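Long-range contacts in tetraacyldisaccharide 4'-kinase (Aquifex aeolicus, PDB 4ITL), which probably transfers the gamma-phosphate of ATP to the 4'-position of a tetraacyldisaccharide 1-phosphate, forming lipid IVA: residues A[44-49]-A[169-174]; A[204-209]-A[294-299]; A[210-215]-A[277-282]. All coordinates share one frame; numbering follows the deposited sequence.

Contact 1: residues A[44-49]-A[169-174]; sequences LSVGGS and NLREPL. With ACP (phosphomethylphosphonic acid adenylate ester), chain B.
A single backbone bridge, Ser-45 against Leu-170, joins two irregular loops: the one leaving strand 38-43 for helix 51-61 and the one running between strands 150-155 and 182-185. Two hydrogen bonds make it. Arg-171 N donates a hydrogen bond to Leu-44 O at 2.7 Å, and Val-46 N binds Asn-169 O at 3.0 Å. Side chains pack around this pair of bonds. Val-46 CG2 comes within 3.6 Å of Asn-169 CB, the two side chains crossing at about a right angle, while ND2 of the asparagine is taken up by Asp-162. At the other end, the methyls Leu-44 CD1 and Leu-174 CD2 meet at 3.6 Å. Arg-171 starts with CG anti to the carbonyl carbon (chi1 -69°), which carries CG to 3.9 Å from Val-46 CG1; the chain then bends at chi3 and sets the guanidinium edge toward Ser-45 O. Its NE is buried without a partner, but NH1 is held by Asp-139 and Asn-43. A methionine here would probably leave Asp-139 without its charged mate and Asn-43 OD1 without that donor. Beyond the bridge, Gly-47 and Gly-48 turn the chain so that Ser-49 N binds ACP O2B at 2.9 Å, the backbone grip on a nucleotide phosphate that belongs to the P-loop (Walker A motif) of P-loop NTPases.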
loop_
_atom_site.group_PDB
_atom_site.type_symbol
_atom_site.label_atom_id
_atom_site.label_comp_id
_atom_site.label_asym_id
_atom_site.label_seq_id
_atom_site.Cartn_x
_atom_site.Cartn_y
_atom_site.Cartn_z
ATOM N N LEU A 44 7.181 -8.736 1.677
ATOM C CA LEU A 44 8.445 -9.264 2.185
ATOM C C LEU A 44 9.612 -8.358 1.886
ATOM O O LEU A 44 10.720 -8.607 2.347
ATOM C CB LEU A 44 8.769 -10.605 1.536
ATOM C CG LEU A 44 8.153 -11.896 2.003
ATOM C CD1 LEU A 44 9.014 -13.031 1.462
ATOM C CD2 LEU A 44 8.080 -11.943 3.490
ATOM N N SER A 45 9.387 -7.306 1.103
ATOM C CA SER A 45 10.499 -6.497 0.632
ATOM C C SER A 45 10.194 -5.020 0.692
ATOM O O SER A 45 9.048 -4.605 0.812
ATOM C CB SER A 45 10.909 -6.870 -0.795
ATOM O OG SER A 45 9.824 -6.737 -1.695
ATOM N N VAL A 46 11.247 -4.232 0.653
ATOM C CA VAL A 46 11.116 -2.781 0.576
ATOM C C VAL A 46 11.031 -2.455 -0.900
ATOM O O VAL A 46 11.466 -3.263 -1.702
ATOM C CB VAL A 46 12.364 -2.096 1.140
ATOM C CG1 VAL A 46 12.539 -2.431 2.572
ATOM C CG2 VAL A 46 13.582 -2.537 0.372
ATOM N N GLY A 47 10.480 -1.298 -1.270
ATOM C CA GLY A 47 10.441 -0.891 -2.677
ATOM C C GLY A 47 9.040 -0.931 -3.283
ATOM O O GLY A 47 8.851 -0.690 -4.471
ATOM N N GLY A 48 8.060 -1.352 -2.498
ATOM C CA GLY A 48 6.671 -1.257 -2.902
ATOM C C GLY A 48 6.174 -2.537 -3.542
ATOM O O GLY A 48 6.847 -3.107 -4.391
ATOM N N SER A 49 4.999 -2.993 -3.130
ATOM C CA SER A 49 4.404 -4.194 -3.696
ATOM C C SER A 49 2.920 -4.086 -4.022
ATOM O O SER A 49 2.254 -5.102 -4.147
ATOM C CB SER A 49 4.624 -5.376 -2.761
ATOM O OG SER A 49 4.006 -5.131 -1.517
ATOM N N ASN A 169 16.672 -6.436 -1.323
ATOM C CA ASN A 169 15.507 -5.718 -0.755
ATOM C C ASN A 169 14.609 -6.534 0.188
ATOM O O ASN A 169 13.625 -6.004 0.716
ATOM C CB ASN A 169 14.617 -5.140 -1.868
ATOM C CG ASN A 169 15.395 -4.293 -2.864
ATOM O OD1 ASN A 169 15.754 -3.159 -2.574
ATOM N ND2 ASN A 169 15.645 -4.842 -4.037
ATOM N N LEU A 170 14.919 -7.805 0.422
ATOM C CA LEU A 170 14.073 -8.575 1.344
ATOM C C LEU A 170 14.213 -8.128 2.797
ATOM O O LEU A 170 15.317 -7.896 3.281
ATOM C CB LEU A 170 14.337 -10.052 1.203
ATOM C CG LEU A 170 14.170 -10.630 -0.197
ATOM C CD1 LEU A 170 14.365 -12.139 -0.137
ATOM C CD2 LEU A 170 12.822 -10.329 -0.771
ATOM N N ARG A 171 13.075 -7.955 3.468
ATOM C CA ARG A 171 13.032 -7.639 4.876
ATOM C C ARG A 171 13.155 -8.931 5.722
ATOM O O ARG A 171 13.464 -8.861 6.903
ATOM C CB ARG A 171 11.697 -6.989 5.195
ATOM C CG ARG A 171 11.511 -5.598 4.623
ATOM C CD ARG A 171 10.394 -4.856 5.399
ATOM N NE ARG A 171 9.190 -4.611 4.618
ATOM C CZ ARG A 171 8.032 -4.180 5.117
ATOM N NH1 ARG A 171 7.007 -3.991 4.300
ATOM N NH2 ARG A 171 7.885 -3.931 6.425
ATOM N N GLU A 172 12.823 -10.068 5.109
ATOM C CA GLU A 172 12.865 -11.384 5.753
ATOM C C GLU A 172 13.172 -12.417 4.689
ATOM O O GLU A 172 12.887 -12.186 3.520
ATOM C CB GLU A 172 11.500 -11.755 6.304
ATOM C CG GLU A 172 10.868 -10.784 7.185
ATOM C CD GLU A 172 9.680 -11.387 7.908
ATOM O OE1 GLU A 172 8.527 -10.925 7.689
ATOM O OE2 GLU A 172 9.908 -12.319 8.714
ATOM N N PRO A 173 13.678 -13.591 5.091
ATOM C CA PRO A 173 13.956 -14.670 4.131
ATOM C C PRO A 173 12.649 -15.168 3.528
ATOM O O PRO A 173 11.595 -15.016 4.134
ATOM C CB PRO A 173 14.577 -15.789 4.994
ATOM C CG PRO A 173 14.872 -15.175 6.332
ATOM C CD PRO A 173 13.956 -13.987 6.484
ATOM N N LEU A 174 12.726 -15.789 2.361
ATOM C CA LEU A 174 11.545 -16.216 1.614
ATOM C C LEU A 174 10.809 -17.369 2.284
ATOM O O LEU A 174 9.620 -17.595 2.022
ATOM C CB LEU A 174 11.960 -16.618 0.194
ATOM C CG LEU A 174 12.441 -15.510 -0.734
ATOM C CD1 LEU A 174 12.783 -16.111 -2.081
ATOM C CD2 LEU A 174 11.371 -14.430 -0.862
HETATM P PG ACP B . 4.962 1.034 0.296
HETATM O O1G ACP B . 5.082 2.029 1.434
HETATM O O2G ACP B . 5.530 -0.360 0.637
HETATM O O3G ACP B . 5.778 1.601 -0.909
HETATM P PB ACP B . 2.839 0.228 -1.709
HETATM O O1B ACP B . 1.327 0.205 -1.801
HETATM O O2B ACP B . 3.283 -1.235 -1.669
HETATM C C3B ACP B . 3.159 0.976 -0.079
HETATM P PA ACP B . 3.120 1.104 -4.362
HETATM O O1A ACP B . 2.836 -0.102 -5.233
HETATM O O2A ACP B . 4.230 1.964 -4.850
HETATM O O3A ACP B . 3.710 0.769 -2.898
HETATM O "O5'" ACP B . 1.775 1.960 -4.273
HETATM C "C5'" ACP B . 1.836 3.248 -3.685
HETATM C "C4'" ACP B . 0.860 4.205 -4.360
HETATM O "O4'" ACP B . 1.624 4.848 -5.382
HETATM C "C3'" ACP B . -0.314 3.609 -5.060
HETATM O "O3'" ACP B . -1.414 3.433 -4.279
HETATM C "C2'" ACP B . -0.565 4.611 -6.139
HETATM O "O2'" ACP B . -1.246 5.765 -5.756
HETATM C "C1'" ACP B . 0.821 4.966 -6.514
HETATM N N9 ACP B . 1.377 4.178 -7.611
HETATM C C8 ACP B . 2.396 3.285 -7.564
HETATM N N7 ACP B . 2.608 2.797 -8.807
HETATM C C5 ACP B . 1.758 3.394 -9.654
HETATM C C6 ACP B . 1.514 3.302 -11.024
HETATM N N6 ACP B . 2.286 2.397 -11.840
HETATM N N1 ACP B . 0.543 4.039 -11.576
HETATM C C2 ACP B . -0.223 4.878 -10.836
HETATM N N3 ACP B . -0.025 5.010 -9.506
HETATM C C4 ACP B . 0.947 4.275 -8.904
#

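Contact 2: residues A[204-209]-A[294-299]; sequences MFREFC and LNFKVK. With ACP (phosphomethylphosphonic acid adenylate ester), chain B.
Leu-294 sends CD2 against the Phe-208 ring, 3.5 Å from Phe-208 CD2, the two side chains crossing at about a right angle. Asn-295 follows, its O accepting a weak hydrogen bond from Cys-209 N. Phe-296 has the largest share of the packing: with CG set between the backbone N and the carbonyl carbon (chi1 53°), the ring receives Arg-206 over one face, a CH-pi contact with CD 4.0 Å from the ring centroid. Phe-208 lies alongside, its ring plane inclined at 57° to that of Phe-296. Both rings turn edges to the adenine of the bound nucleotide analogue, Phe-208 CE2 lying 3.3 Å from ACP N1 and Phe-296 CE2 3.5 Å from ACP N3, while the Arg-206 guanidinium is held by Glu-189 and Gln-240. The scaffold is an antiparallel strand pair, in which Lys-297 and Glu-207 form a hydrogen-bonded pair with Glu-207 N 2.7 Å from Lys-297 O. On the face away from the adenine, the Glu-207 side chain lies beside that of Lys-297, with OE2 3.1 Å from Lys-297 CD. Val-298, back on the nucleotide face, rests CG1 3.9 Å from Met-204 CG. Lys-299 completes another hydrogen-bonded pair with Phe-205 and, like Lys-297, makes a long salt bridge to Glu-207.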
loop_
_atom_site.group_PDB
_atom_site.type_symbol
_atom_site.label_atom_id
_atom_site.label_comp_id
_atom_site.label_asym_id
_atom_site.label_seq_id
_atom_site.Cartn_x
_atom_site.Cartn_y
_atom_site.Cartn_z
ATOM N N MET A 204 -2.994 -10.406 -8.788
ATOM C CA MET A 204 -3.542 -9.044 -8.772
ATOM C C MET A 204 -3.084 -8.243 -9.986
ATOM O O MET A 204 -1.893 -8.229 -10.308
ATOM C CB MET A 204 -3.073 -8.289 -7.539
ATOM C CG MET A 204 -3.554 -6.863 -7.479
ATOM S SD MET A 204 -3.152 -6.165 -5.872
ATOM C CE MET A 204 -2.452 -4.608 -6.316
ATOM N N PHE A 205 -4.033 -7.579 -10.636
ATOM C CA PHE A 205 -3.765 -6.755 -11.820
ATOM C C PHE A 205 -4.223 -5.314 -11.568
ATOM O O PHE A 205 -5.251 -5.085 -10.931
ATOM C CB PHE A 205 -4.519 -7.292 -13.038
ATOM C CG PHE A 205 -3.958 -8.585 -13.589
ATOM C CD1 PHE A 205 -3.055 -8.586 -14.646
ATOM C CD2 PHE A 205 -4.349 -9.797 -13.062
ATOM C CE1 PHE A 205 -2.563 -9.808 -15.172
ATOM C CE2 PHE A 205 -3.878 -10.994 -13.581
ATOM C CZ PHE A 205 -2.982 -10.996 -14.632
ATOM N N ARG A 206 -3.439 -4.353 -12.045
ATOM C CA ARG A 206 -3.834 -2.962 -12.039
ATOM C C ARG A 206 -4.285 -2.598 -13.431
ATOM O O ARG A 206 -3.511 -2.712 -14.400
ATOM C CB ARG A 206 -2.678 -2.072 -11.581
ATOM C CG ARG A 206 -2.326 -2.304 -10.110
ATOM C CD ARG A 206 -1.147 -1.466 -9.643
ATOM N NE ARG A 206 0.014 -1.744 -10.465
ATOM C CZ ARG A 206 1.146 -1.059 -10.402
ATOM N NH1 ARG A 206 1.280 -0.082 -9.524
ATOM N NH2 ARG A 206 2.142 -1.349 -11.219
ATOM N N GLU A 207 -5.553 -2.206 -13.549
ATOM C CA GLU A 207 -6.113 -1.848 -14.873
ATOM C C GLU A 207 -6.102 -0.320 -14.991
ATOM O O GLU A 207 -6.904 0.384 -14.366
ATOM C CB GLU A 207 -7.529 -2.394 -15.001
ATOM C CG GLU A 207 -8.259 -2.156 -16.320
ATOM C CD GLU A 207 -9.761 -2.184 -16.102
ATOM O OE1 GLU A 207 -10.445 -3.048 -16.665
ATOM O OE2 GLU A 207 -10.265 -1.348 -15.332
ATOM N N PHE A 208 -5.153 0.186 -15.763
ATOM C CA PHE A 208 -4.938 1.613 -15.896
ATOM C C PHE A 208 -5.956 2.190 -16.833
ATOM O O PHE A 208 -5.851 2.030 -18.020
ATOM C CB PHE A 208 -3.530 1.851 -16.410
ATOM C CG PHE A 208 -2.515 1.504 -15.412
ATOM C CD1 PHE A 208 -1.881 0.276 -15.462
ATOM C CD2 PHE A 208 -2.272 2.355 -14.338
ATOM C CE1 PHE A 208 -0.974 -0.088 -14.484
ATOM C CE2 PHE A 208 -1.364 2.003 -13.354
ATOM C CZ PHE A 208 -0.711 0.775 -13.426
ATOM N N CYS A 209 -6.944 2.865 -16.276
ATOM C CA CYS A 209 -8.141 3.194 -17.020
ATOM C C CYS A 209 -8.521 4.676 -16.940
ATOM O O CYS A 209 -9.411 5.098 -17.639
ATOM C CB CYS A 209 -9.285 2.393 -16.413
ATOM S SG CYS A 209 -9.508 2.816 -14.653
ATOM N N LEU A 294 -2.196 9.382 -13.309
ATOM C CA LEU A 294 -2.734 8.133 -13.830
ATOM C C LEU A 294 -3.340 7.318 -12.678
ATOM O O LEU A 294 -2.708 7.107 -11.643
ATOM C CB LEU A 294 -1.609 7.346 -14.480
ATOM C CG LEU A 294 -1.965 6.037 -15.175
ATOM C CD1 LEU A 294 -2.781 6.273 -16.457
ATOM C CD2 LEU A 294 -0.685 5.301 -15.504
ATOM N N ASN A 295 -4.585 6.888 -12.849
ATOM C CA ASN A 295 -5.256 6.067 -11.848
ATOM C C ASN A 295 -5.683 4.752 -12.484
ATOM O O ASN A 295 -5.748 4.608 -13.718
ATOM C CB ASN A 295 -6.473 6.796 -11.305
ATOM C CG ASN A 295 -6.914 6.290 -9.972
ATOM O OD1 ASN A 295 -6.145 5.664 -9.207
ATOM N ND2 ASN A 295 -8.161 6.594 -9.644
ATOM N N PHE A 296 -5.976 3.792 -11.633
ATOM C CA PHE A 296 -6.253 2.437 -12.071
ATOM C C PHE A 296 -7.275 1.772 -11.170
ATOM O O PHE A 296 -7.460 2.184 -10.023
ATOM C CB PHE A 296 -4.962 1.603 -12.045
ATOM C CG PHE A 296 -4.237 1.645 -10.720
ATOM C CD1 PHE A 296 -4.433 0.645 -9.762
ATOM C CD2 PHE A 296 -3.356 2.675 -10.427
ATOM C CE1 PHE A 296 -3.766 0.694 -8.525
ATOM C CE2 PHE A 296 -2.694 2.724 -9.201
ATOM C CZ PHE A 296 -2.904 1.729 -8.248
ATOM N N LYS A 297 -7.883 0.699 -11.669
ATOM C CA LYS A 297 -8.663 -0.213 -10.833
ATOM C C LYS A 297 -7.836 -1.441 -10.507
ATOM O O LYS A 297 -6.926 -1.803 -11.238
ATOM C CB LYS A 297 -9.919 -0.695 -11.568
ATOM C CG LYS A 297 -10.924 0.371 -11.903
ATOM C CD LYS A 297 -11.829 -0.127 -12.986
ATOM C CE LYS A 297 -12.821 0.940 -13.320
ATOM N NZ LYS A 297 -13.648 0.592 -14.496
ATOM N N VAL A 298 -8.185 -2.083 -9.400
ATOM C CA VAL A 298 -7.480 -3.267 -8.922
ATOM C C VAL A 298 -8.421 -4.447 -9.193
ATOM O O VAL A 298 -9.605 -4.444 -8.832
ATOM C CB VAL A 298 -7.119 -3.171 -7.422
ATOM C CG1 VAL A 298 -6.560 -4.521 -6.917
ATOM C CG2 VAL A 298 -6.106 -2.044 -7.198
ATOM N N LYS A 299 -7.906 -5.442 -9.842
ATOM C CA LYS A 299 -8.681 -6.608 -10.097
ATOM C C LYS A 299 -7.977 -7.875 -9.637
ATOM O O LYS A 299 -6.803 -8.012 -9.823
ATOM C CB LYS A 299 -8.999 -6.678 -11.570
ATOM C CG LYS A 299 -9.643 -5.432 -12.104
ATOM C CD LYS A 299 -10.143 -5.637 -13.485
ATOM C CE LYS A 299 -11.496 -6.289 -13.433
ATOM N NZ LYS A 299 -12.254 -5.979 -14.644
HETATM P PG ACP B . 4.962 1.034 0.296
HETATM O O1G ACP B . 5.082 2.029 1.434
HETATM O O2G ACP B . 5.530 -0.360 0.637
HETATM O O3G ACP B . 5.778 1.601 -0.909
HETATM P PB ACP B . 2.839 0.228 -1.709
HETATM O O1B ACP B . 1.327 0.205 -1.801
HETATM O O2B ACP B . 3.283 -1.235 -1.669
HETATM C C3B ACP B . 3.159 0.976 -0.079
HETATM P PA ACP B . 3.120 1.104 -4.362
HETATM O O1A ACP B . 2.836 -0.102 -5.233
HETATM O O2A ACP B . 4.230 1.964 -4.850
HETATM O O3A ACP B . 3.710 0.769 -2.898
HETATM O "O5'" ACP B . 1.775 1.960 -4.273
HETATM C "C5'" ACP B . 1.836 3.248 -3.685
HETATM C "C4'" ACP B . 0.860 4.205 -4.360
HETATM O "O4'" ACP B . 1.624 4.848 -5.382
HETATM C "C3'" ACP B . -0.314 3.609 -5.060
HETATM O "O3'" ACP B . -1.414 3.433 -4.279
HETATM C "C2'" ACP B . -0.565 4.611 -6.139
HETATM O "O2'" ACP B . -1.246 5.765 -5.756
HETATM C "C1'" ACP B . 0.821 4.966 -6.514
HETATM N N9 ACP B . 1.377 4.178 -7.611
HETATM C C8 ACP B . 2.396 3.285 -7.564
HETATM N N7 ACP B . 2.608 2.797 -8.807
HETATM C C5 ACP B . 1.758 3.394 -9.654
HETATM C C6 ACP B . 1.514 3.302 -11.024
HETATM N N6 ACP B . 2.286 2.397 -11.840
HETATM N N1 ACP B . 0.543 4.039 -11.576
HETATM C C2 ACP B . -0.223 4.878 -10.836
HETATM N N3 ACP B . -0.025 5.010 -9.506
HETATM C C4 ACP B . 0.947 4.275 -8.904
#

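Contact 3: residues A[210-215]-A[277-282]; sequences CLLNSD and TTPKDL. With ACP (phosphomethylphosphonic acid adenylate ester), chain B.
Leu-282 takes part in three of the four residue pairs of this contact, and it does so with methyl groups on a stretch of backbone: no hydrogen bond crosses between the segments, although the touching residues are largely buried. Its CD2 lies 3.4 Å from the carbonyl oxygen of Asn-213, and CD1 sits 3.8 Å from Ser-214 CA, with CB of the serine just beyond. The side chain leaves with CG anti to the backbone N (chi1 -166°), which carries both methyls across to the turn after strand 201-212. Leu-212 joins from the strand, its CB facing Leu-282 CD2 and its CD1 meeting Pro-279 CG at 4.4 Å, a looser pairing. The turn has its own order: Asn-213 OD1 accepts from Asp-215 N at 2.9 Å, closing an Asx turn, and Ser-214 OG is bonded to the carbonyl of Tyr-288. Leu-282, which faces the turn, ends the short helix 279-282, which begins with Thr-278 at the N-cap position and Pro-279 in the first turn. The Thr-278 hydroxyl donates to Asp-281 OD2 at 2.6 Å, meeting that oxygen from above the carboxylate plane, while OD1 of the aspartate accepts hydrogen bonds from Gly-234 N and the Tyr-264 hydroxyl. The same helix start touches the nucleotide: Thr-278 CB lies 3.3 Å from ACP N3, and Lys-280 N makes a weak hydrogen bond to the ribose oxygen ACP O2'. The long, extended Lys-280 side chain passes beside the ribose, its CB 3.4 Å from ACP O4', and ends in salt bridges to Glu-100 and Asp-260.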
loop_
_atom_site.group_PDB
_atom_site.type_symbol
_atom_site.label_atom_id
_atom_site.label_comp_id
_atom_site.label_asym_id
_atom_site.label_seq_id
_atom_site.Cartn_x
_atom_site.Cartn_y
_atom_site.Cartn_z
ATOM N N CYS A 210 -7.887 5.437 -16.054
ATOM C CA CYS A 210 -8.401 6.747 -15.663
ATOM C C CYS A 210 -7.338 7.812 -15.500
ATOM O O CYS A 210 -6.175 7.534 -15.230
ATOM C CB CYS A 210 -9.118 6.645 -14.311
ATOM S SG CYS A 210 -10.633 5.720 -14.369
ATOM N N LEU A 211 -7.783 9.052 -15.624
ATOM C CA LEU A 211 -6.953 10.211 -15.419
ATOM C C LEU A 211 -7.617 11.084 -14.355
ATOM O O LEU A 211 -8.826 11.321 -14.390
ATOM C CB LEU A 211 -6.817 10.969 -16.753
ATOM C CG LEU A 211 -5.572 11.823 -16.916
ATOM C CD1 LEU A 211 -4.315 10.995 -16.728
ATOM C CD2 LEU A 211 -5.562 12.454 -18.274
ATOM N N LEU A 212 -6.827 11.563 -13.408
ATOM C CA LEU A 212 -7.322 12.485 -12.383
ATOM C C LEU A 212 -6.675 13.836 -12.536
ATOM O O LEU A 212 -5.470 13.919 -12.769
ATOM C CB LEU A 212 -6.976 11.962 -11.002
ATOM C CG LEU A 212 -7.690 10.689 -10.576
ATOM C CD1 LEU A 212 -7.037 10.204 -9.350
ATOM C CD2 LEU A 212 -9.130 10.971 -10.302
ATOM N N ASN A 213 -7.457 14.907 -12.404
ATOM C CA ASN A 213 -6.853 16.229 -12.295
ATOM C C ASN A 213 -6.453 16.468 -10.847
ATOM O O ASN A 213 -6.723 15.641 -9.981
ATOM C CB ASN A 213 -7.746 17.341 -12.864
ATOM C CG ASN A 213 -9.038 17.568 -12.055
ATOM O OD1 ASN A 213 -9.141 17.209 -10.887
ATOM N ND2 ASN A 213 -10.028 18.183 -12.698
ATOM N N SER A 214 -5.792 17.584 -10.589
ATOM C CA SER A 214 -5.269 17.864 -9.269
ATOM C C SER A 214 -6.344 18.215 -8.252
ATOM O O SER A 214 -6.029 18.397 -7.080
ATOM C CB SER A 214 -4.284 19.024 -9.331
ATOM O OG SER A 214 -4.967 20.231 -9.631
ATOM N N ASP A 215 -7.595 18.321 -8.677
ATOM C CA ASP A 215 -8.690 18.379 -7.709
ATOM C C ASP A 215 -9.280 16.985 -7.434
ATOM O O ASP A 215 -10.318 16.867 -6.785
ATOM C CB ASP A 215 -9.791 19.298 -8.214
ATOM C CG ASP A 215 -9.336 20.735 -8.321
ATOM O OD1 ASP A 215 -8.499 21.185 -7.493
ATOM O OD2 ASP A 215 -9.822 21.410 -9.245
ATOM N N THR A 277 1.660 12.023 -13.228
ATOM C CA THR A 277 2.186 11.567 -11.947
ATOM C C THR A 277 1.202 10.574 -11.351
ATOM O O THR A 277 0.269 10.156 -12.025
ATOM C CB THR A 277 2.461 12.727 -10.980
ATOM O OG1 THR A 277 3.244 12.253 -9.882
ATOM C CG2 THR A 277 1.180 13.325 -10.470
ATOM N N THR A 278 1.428 10.147 -10.117
ATOM C CA THR A 278 0.564 9.137 -9.538
ATOM C C THR A 278 -0.310 9.769 -8.464
ATOM O O THR A 278 -0.046 10.873 -8.001
ATOM C CB THR A 278 1.352 7.956 -8.893
ATOM O OG1 THR A 278 1.862 8.315 -7.611
ATOM C CG2 THR A 278 2.518 7.518 -9.764
ATOM N N PRO A 279 -1.344 9.052 -8.024
ATOM C CA PRO A 279 -2.166 9.660 -6.974
ATOM C C PRO A 279 -1.421 9.943 -5.658
ATOM O O PRO A 279 -1.743 10.912 -4.952
ATOM C CB PRO A 279 -3.267 8.624 -6.778
ATOM C CG PRO A 279 -3.418 8.002 -8.108
ATOM C CD PRO A 279 -1.999 7.879 -8.623
ATOM N N LYS A 280 -0.475 9.074 -5.314
ATOM C CA LYS A 280 0.370 9.217 -4.138
ATOM C C LYS A 280 1.121 10.514 -4.200
ATOM O O LYS A 280 1.256 11.214 -3.199
ATOM C CB LYS A 280 1.328 7.999 -4.012
ATOM C CG LYS A 280 2.430 8.145 -3.028
ATOM C CD LYS A 280 3.141 6.832 -2.786
ATOM C CE LYS A 280 4.477 7.094 -2.111
ATOM N NZ LYS A 280 5.050 5.827 -1.560
ATOM N N ASP A 281 1.592 10.865 -5.390
ATOM C CA ASP A 281 2.228 12.162 -5.588
ATOM C C ASP A 281 1.218 13.313 -5.628
ATOM O O ASP A 281 1.459 14.372 -5.074
ATOM C CB ASP A 281 3.066 12.162 -6.889
ATOM C CG ASP A 281 4.056 10.988 -6.937
ATOM O OD1 ASP A 281 5.058 11.062 -6.195
ATOM O OD2 ASP A 281 3.830 9.997 -7.678
ATOM N N LEU A 282 0.101 13.117 -6.313
ATOM C CA LEU A 282 -0.852 14.193 -6.524
ATOM C C LEU A 282 -1.463 14.711 -5.207
ATOM O O LEU A 282 -1.937 15.847 -5.149
ATOM C CB LEU A 282 -1.972 13.725 -7.432
ATOM C CG LEU A 282 -2.878 14.809 -8.025
ATOM C CD1 LEU A 282 -2.163 15.606 -9.068
ATOM C CD2 LEU A 282 -4.068 14.106 -8.632
HETATM P PG ACP B . 4.962 1.034 0.296
HETATM O O1G ACP B . 5.082 2.029 1.434
HETATM O O2G ACP B . 5.530 -0.360 0.637
HETATM O O3G ACP B . 5.778 1.601 -0.909
HETATM P PB ACP B . 2.839 0.228 -1.709
HETATM O O1B ACP B . 1.327 0.205 -1.801
HETATM O O2B ACP B . 3.283 -1.235 -1.669
HETATM C C3B ACP B . 3.159 0.976 -0.079
HETATM P PA ACP B . 3.120 1.104 -4.362
HETATM O O1A ACP B . 2.836 -0.102 -5.233
HETATM O O2A ACP B . 4.230 1.964 -4.850
HETATM O O3A ACP B . 3.710 0.769 -2.898
HETATM O "O5'" ACP B . 1.775 1.960 -4.273
HETATM C "C5'" ACP B . 1.836 3.248 -3.685
HETATM C "C4'" ACP B . 0.860 4.205 -4.360
HETATM O "O4'" ACP B . 1.624 4.848 -5.382
HETATM C "C3'" ACP B . -0.314 3.609 -5.060
HETATM O "O3'" ACP B . -1.414 3.433 -4.279
HETATM C "C2'" ACP B . -0.565 4.611 -6.139
HETATM O "O2'" ACP B . -1.246 5.765 -5.756
HETATM C "C1'" ACP B . 0.821 4.966 -6.514
HETATM N N9 ACP B . 1.377 4.178 -7.611
HETATM C C8 ACP B . 2.396 3.285 -7.564
HETATM N N7 ACP B . 2.608 2.797 -8.807
HETATM C C5 ACP B . 1.758 3.394 -9.654
HETATM C C6 ACP B . 1.514 3.302 -11.024
HETATM N N6 ACP B . 2.286 2.397 -11.840
HETATM N N1 ACP B . 0.543 4.039 -11.576
HETATM C C2 ACP B . -0.223 4.878 -10.836
HETATM N N3 ACP B . -0.025 5.010 -9.506
HETATM C C4 ACP B . 0.947 4.275 -8.904
#

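How the contacts relate
All three contacts touch the same nucleotide analogue, but at different parts of it: contact 1 reaches the phosphates, contact 2 the adenine, and contact 3 both base and ribose. Contacts 2 and 3 share strand 201-212 and meet directly, Leu-294 N lying 2.9 Å from Thr-277 O; contact 1 stands apart, its centre about 22 Å from that of contact 2 and 27 Å from that of contact 3. Chemistry follows place. The loops of contact 1 are tied by backbone bonds, the strands of contact 2 add an aromatic nucleotide face and a charged, exposed one, and contact 3, mostly buried, is van der Waals packing with no hydrogen bond across its segments.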